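Local atomic coordinates of endonuclease III (Geobacillus stearothermophilus, PDB entry 1ORN), a protein that probably removes damaged bases from DNA as an iron-sulfur-containing glycosylase of base excision repair, passing through a covalent intermediate with the DNA. Residues 12-17 with 182-187. Sequence-based numbering, arbitrary orientation.
Sequences YCLDEM and HRMIFF
Met-17 lies across one face of the Phe-187 ring, and the two side chains meet at about a right angle. The Met-17 chain is fully extended beyond CG, with chi3 at -169°, and runs over the CB-bearing end of the ring, from the CD1 edge to the CD2 edge. Its CG sits above the rim, 3.8 Å from Phe-187 CD1, in a CH-pi contact. Its SD approaches the same ring obliquely, 4.4 Å from the centroid, and makes a Met-aromatic contact. Its CE, over the same face, comes 3.9 Å from Phe-187 CD2. The sulfur also touches Met-184, with Met-17 SD 3.9 Å from Met-184 CG. Met-184 is bent at its last torsion (chi3 71°), and its CG and SD both lie 4.0 Å from Leu-14 CD2. With Met-17 cut back to an alanine, the Phe-187 face would probably lose the thioether over it, and Met-184 CG its sulfur neighbour. No direct hydrogen bond joins the two segments. One water links them instead: it donates to Leu-14 O (2.9 Å) and accepts from Arg-183 NH1, lying in plane at the guanidinium edge. Helix 143-152 adds Val-148 and Leu-152 against Met-17, and Ser-149 against Met-184. The axes of segments 12-17 and 182-187 pass 9.7 Å apart at 75°, a steep crossing bridged by Leu-14, Met-17, Met-184 and Phe-187. It packs the N-terminal helix 7-20 onto helix 177-191, beside the iron-sulfur cluster. Phe-187 belongs to the cluster pocket, so through its ring the contact reaches the [4Fe-4S] site of this HhH-GPD superfamily endonuclease.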
ATOM      1  N   TYR C  12      11.552 -18.180  -5.922  1.00 39.84           N
ATOM      2  CA  TYR C  12      12.971 -17.985  -5.648  1.00 40.35           C
ATOM      3  C   TYR C  12      13.228 -16.502  -5.406  1.00 40.43           C
ATOM      4  O   TYR C  12      13.984 -16.127  -4.506  1.00 40.12           O
ATOM      5  CB  TYR C  12      13.797 -18.460  -6.845  1.00 41.84           C
ATOM      6  CG  TYR C  12      15.285 -18.249  -6.701  1.00 43.50           C
ATOM      7  CD1 TYR C  12      16.093 -19.216  -6.101  1.00 44.59           C
ATOM      8  CD2 TYR C  12      15.886 -17.080  -7.159  1.00 43.53           C
ATOM      9  CE1 TYR C  12      17.464 -19.018  -5.966  1.00 45.92           C
ATOM     10  CE2 TYR C  12      17.250 -16.874  -7.027  1.00 45.13           C
ATOM     11  CZ  TYR C  12      18.033 -17.844  -6.431  1.00 45.49           C
ATOM     12  OH  TYR C  12      19.388 -17.633  -6.305  1.00 46.77           O
ATOM     13  N   CYS C  13      12.594 -15.665  -6.225  1.00 38.17           N
ATOM     14  CA  CYS C  13      12.729 -14.217  -6.120  1.00 37.45           C
ATOM     15  C   CYS C  13      12.195 -13.717  -4.790  1.00 37.70           C
ATOM     16  O   CYS C  13      12.823 -12.895  -4.131  1.00 37.42           O
ATOM     17  CB  CYS C  13      11.965 -13.525  -7.253  1.00 37.97           C
ATOM     18  SG  CYS C  13      12.737 -13.679  -8.871  1.00 38.80           S
ATOM     19  N   LEU C  14      11.026 -14.217  -4.407  1.00 37.04           N
ATOM     20  CA  LEU C  14      10.402 -13.821  -3.153  1.00 38.11           C
ATOM     21  C   LEU C  14      11.225 -14.278  -1.956  1.00 39.16           C
ATOM     22  O   LEU C  14      11.308 -13.572  -0.952  1.00 40.56           O
ATOM     23  CB  LEU C  14       8.990 -14.396  -3.071  1.00 37.23           C
ATOM     24  CG  LEU C  14       8.044 -13.851  -4.148  1.00 35.37           C
ATOM     25  CD1 LEU C  14       6.694 -14.538  -4.036  1.00 35.64           C
ATOM     26  CD2 LEU C  14       7.906 -12.341  -3.992  1.00 34.42           C
ATOM     27  N   ASP C  15      11.834 -15.456  -2.067  1.00 39.99           N
ATOM     28  CA  ASP C  15      12.661 -15.992  -0.990  1.00 39.98           C
ATOM     29  C   ASP C  15      13.880 -15.098  -0.767  1.00 41.34           C
ATOM     30  O   ASP C  15      14.327 -14.913   0.366  1.00 43.00           O
ATOM     31  CB  ASP C  15      13.106 -17.411  -1.329  1.00 38.99           C
ATOM     32  N   GLU C  16      14.410 -14.540  -1.850  1.00 41.60           N
ATOM     33  CA  GLU C  16      15.581 -13.673  -1.765  1.00 43.50           C
ATOM     34  C   GLU C  16      15.212 -12.323  -1.154  1.00 43.50           C
ATOM     35  O   GLU C  16      15.957 -11.781  -0.335  1.00 42.57           O
ATOM     36  CB  GLU C  16      16.182 -13.466  -3.156  1.00 47.00           C
ATOM     37  CG  GLU C  16      17.596 -12.897  -3.151  1.00 52.44           C
ATOM     38  CD  GLU C  16      18.616 -13.854  -2.542  1.00 53.88           C
ATOM     39  OE1 GLU C  16      18.719 -15.004  -3.021  1.00 55.67           O
ATOM     40  OE2 GLU C  16      19.317 -13.452  -1.587  1.00 56.75           O
ATOM     41  N   MET C  17      14.068 -11.776  -1.561  1.00 41.88           N
ATOM     42  CA  MET C  17      13.616 -10.493  -1.030  1.00 40.73           C
ATOM     43  C   MET C  17      13.468 -10.605   0.480  1.00 40.40           C
ATOM     44  O   MET C  17      13.682  -9.637   1.208  1.00 41.34           O
ATOM     45  CB  MET C  17      12.266 -10.097  -1.636  1.00 39.68           C
ATOM     46  CG  MET C  17      12.288  -9.888  -3.131  1.00 39.18           C
ATOM     47  SD  MET C  17      10.677  -9.348  -3.769  1.00 37.96           S
ATOM     48  CE  MET C  17      10.956  -9.514  -5.567  1.00 38.48           C
ATOM     49  N   HIS C 182       4.770  -6.825   2.094  1.00 33.22           N
ATOM     50  CA  HIS C 182       5.676  -5.860   2.705  1.00 32.75           C
ATOM     51  C   HIS C 182       7.107  -6.017   2.197  1.00 30.18           C
ATOM     52  O   HIS C 182       7.798  -5.026   1.967  1.00 30.65           O
ATOM     53  CB  HIS C 182       5.616  -5.991   4.228  1.00 34.22           C
ATOM     54  CG  HIS C 182       4.334  -5.487   4.816  1.00 37.39           C
ATOM     55  ND1 HIS C 182       3.536  -6.251   5.638  1.00 39.67           N
ATOM     56  CD2 HIS C 182       3.703  -4.296   4.680  1.00 37.38           C
ATOM     57  CE1 HIS C 182       2.467  -5.554   5.984  1.00 39.22           C
ATOM     58  NE2 HIS C 182       2.544  -4.365   5.415  1.00 40.68           N
ATOM     59  N   ARG C 183       7.549  -7.259   2.010  1.00 30.18           N
ATOM     60  CA  ARG C 183       8.897  -7.506   1.512  1.00 31.23           C
ATOM     61  C   ARG C 183       9.049  -6.961   0.094  1.00 31.73           C
ATOM     62  O   ARG C 183      10.094  -6.412  -0.257  1.00 30.72           O
ATOM     63  CB  ARG C 183       9.210  -9.004   1.543  1.00 34.15           C
ATOM     64  CG  ARG C 183       9.352  -9.573   2.951  1.00 35.97           C
ATOM     65  CD  ARG C 183       9.430 -11.094   2.916  1.00 40.18           C
ATOM     66  NE  ARG C 183       9.560 -11.680   4.250  1.00 42.59           N
ATOM     67  CZ  ARG C 183       9.337 -12.963   4.526  1.00 43.68           C
ATOM     68  NH1 ARG C 183       8.974 -13.796   3.561  1.00 45.93           N
ATOM     69  NH2 ARG C 183       9.465 -13.412   5.767  1.00 44.40           N
ATOM     70  N   MET C 184       8.003  -7.102  -0.719  1.00 31.92           N
ATOM     71  CA  MET C 184       8.048  -6.595  -2.083  1.00 31.17           C
ATOM     72  C   MET C 184       8.087  -5.073  -2.104  1.00 30.04           C
ATOM     73  O   MET C 184       8.791  -4.475  -2.919  1.00 32.07           O
ATOM     74  CB  MET C 184       6.843  -7.098  -2.896  1.00 31.06           C
ATOM     75  CG  MET C 184       6.934  -8.572  -3.283  1.00 33.48           C
ATOM     76  SD  MET C 184       5.628  -9.066  -4.449  1.00 33.50           S
ATOM     77  CE  MET C 184       6.188  -8.223  -5.920  1.00 33.59           C
ATOM     78  N   ILE C 185       7.339  -4.444  -1.204  1.00 29.81           N
ATOM     79  CA  ILE C 185       7.315  -2.990  -1.131  1.00 29.76           C
ATOM     80  C   ILE C 185       8.689  -2.458  -0.737  1.00 29.11           C
ATOM     81  O   ILE C 185       9.166  -1.477  -1.297  1.00 31.34           O
ATOM     82  CB  ILE C 185       6.265  -2.492  -0.118  1.00 31.40           C
ATOM     83  CG1 ILE C 185       4.862  -2.707  -0.694  1.00 33.45           C
ATOM     84  CG2 ILE C 185       6.489  -1.013   0.188  1.00 31.10           C
ATOM     85  CD1 ILE C 185       3.753  -2.202   0.189  1.00 37.59           C
ATOM     86  N   PHE C 186       9.321  -3.106   0.231  1.00 31.11           N
ATOM     87  CA  PHE C 186      10.646  -2.682   0.657  1.00 30.81           C
ATOM     88  C   PHE C 186      11.648  -2.885  -0.474  1.00 30.02           C
ATOM     89  O   PHE C 186      12.496  -2.035  -0.720  1.00 30.82           O
ATOM     90  CB  PHE C 186      11.084  -3.467   1.894  1.00 32.26           C
ATOM     91  CG  PHE C 186      10.778  -2.768   3.196  1.00 34.01           C
ATOM     92  CD1 PHE C 186       9.485  -2.347   3.494  1.00 32.71           C
ATOM     93  CD2 PHE C 186      11.789  -2.535   4.129  1.00 34.11           C
ATOM     94  CE1 PHE C 186       9.201  -1.705   4.701  1.00 33.60           C
ATOM     95  CE2 PHE C 186      11.517  -1.895   5.337  1.00 34.98           C
ATOM     96  CZ  PHE C 186      10.223  -1.480   5.625  1.00 34.63           C
ATOM     97  N   PHE C 187      11.537  -4.015  -1.164  1.00 29.93           N
ATOM     98  CA  PHE C 187      12.445  -4.316  -2.267  1.00 30.93           C
ATOM     99  C   PHE C 187      12.369  -3.200  -3.306  1.00 30.11           C
ATOM    100  O   PHE C 187      13.387  -2.710  -3.779  1.00 31.63           O
ATOM    101  CB  PHE C 187      12.069  -5.661  -2.899  1.00 31.07           C
ATOM    102  CG  PHE C 187      13.021  -6.124  -3.965  1.00 33.00           C
ATOM    103  CD1 PHE C 187      14.257  -6.666  -3.626  1.00 33.41           C
ATOM    104  CD2 PHE C 187      12.682  -6.020  -5.312  1.00 32.64           C
ATOM    105  CE1 PHE C 187      15.142  -7.099  -4.616  1.00 35.10           C
ATOM    106  CE2 PHE C 187      13.559  -6.448  -6.307  1.00 33.82           C
ATOM    107  CZ  PHE C 187      14.793  -6.989  -5.956  1.00 33.74           C
TER
HETATM  108  O   HOH W   1       9.082 -13.903   0.938  1.00 46.62           O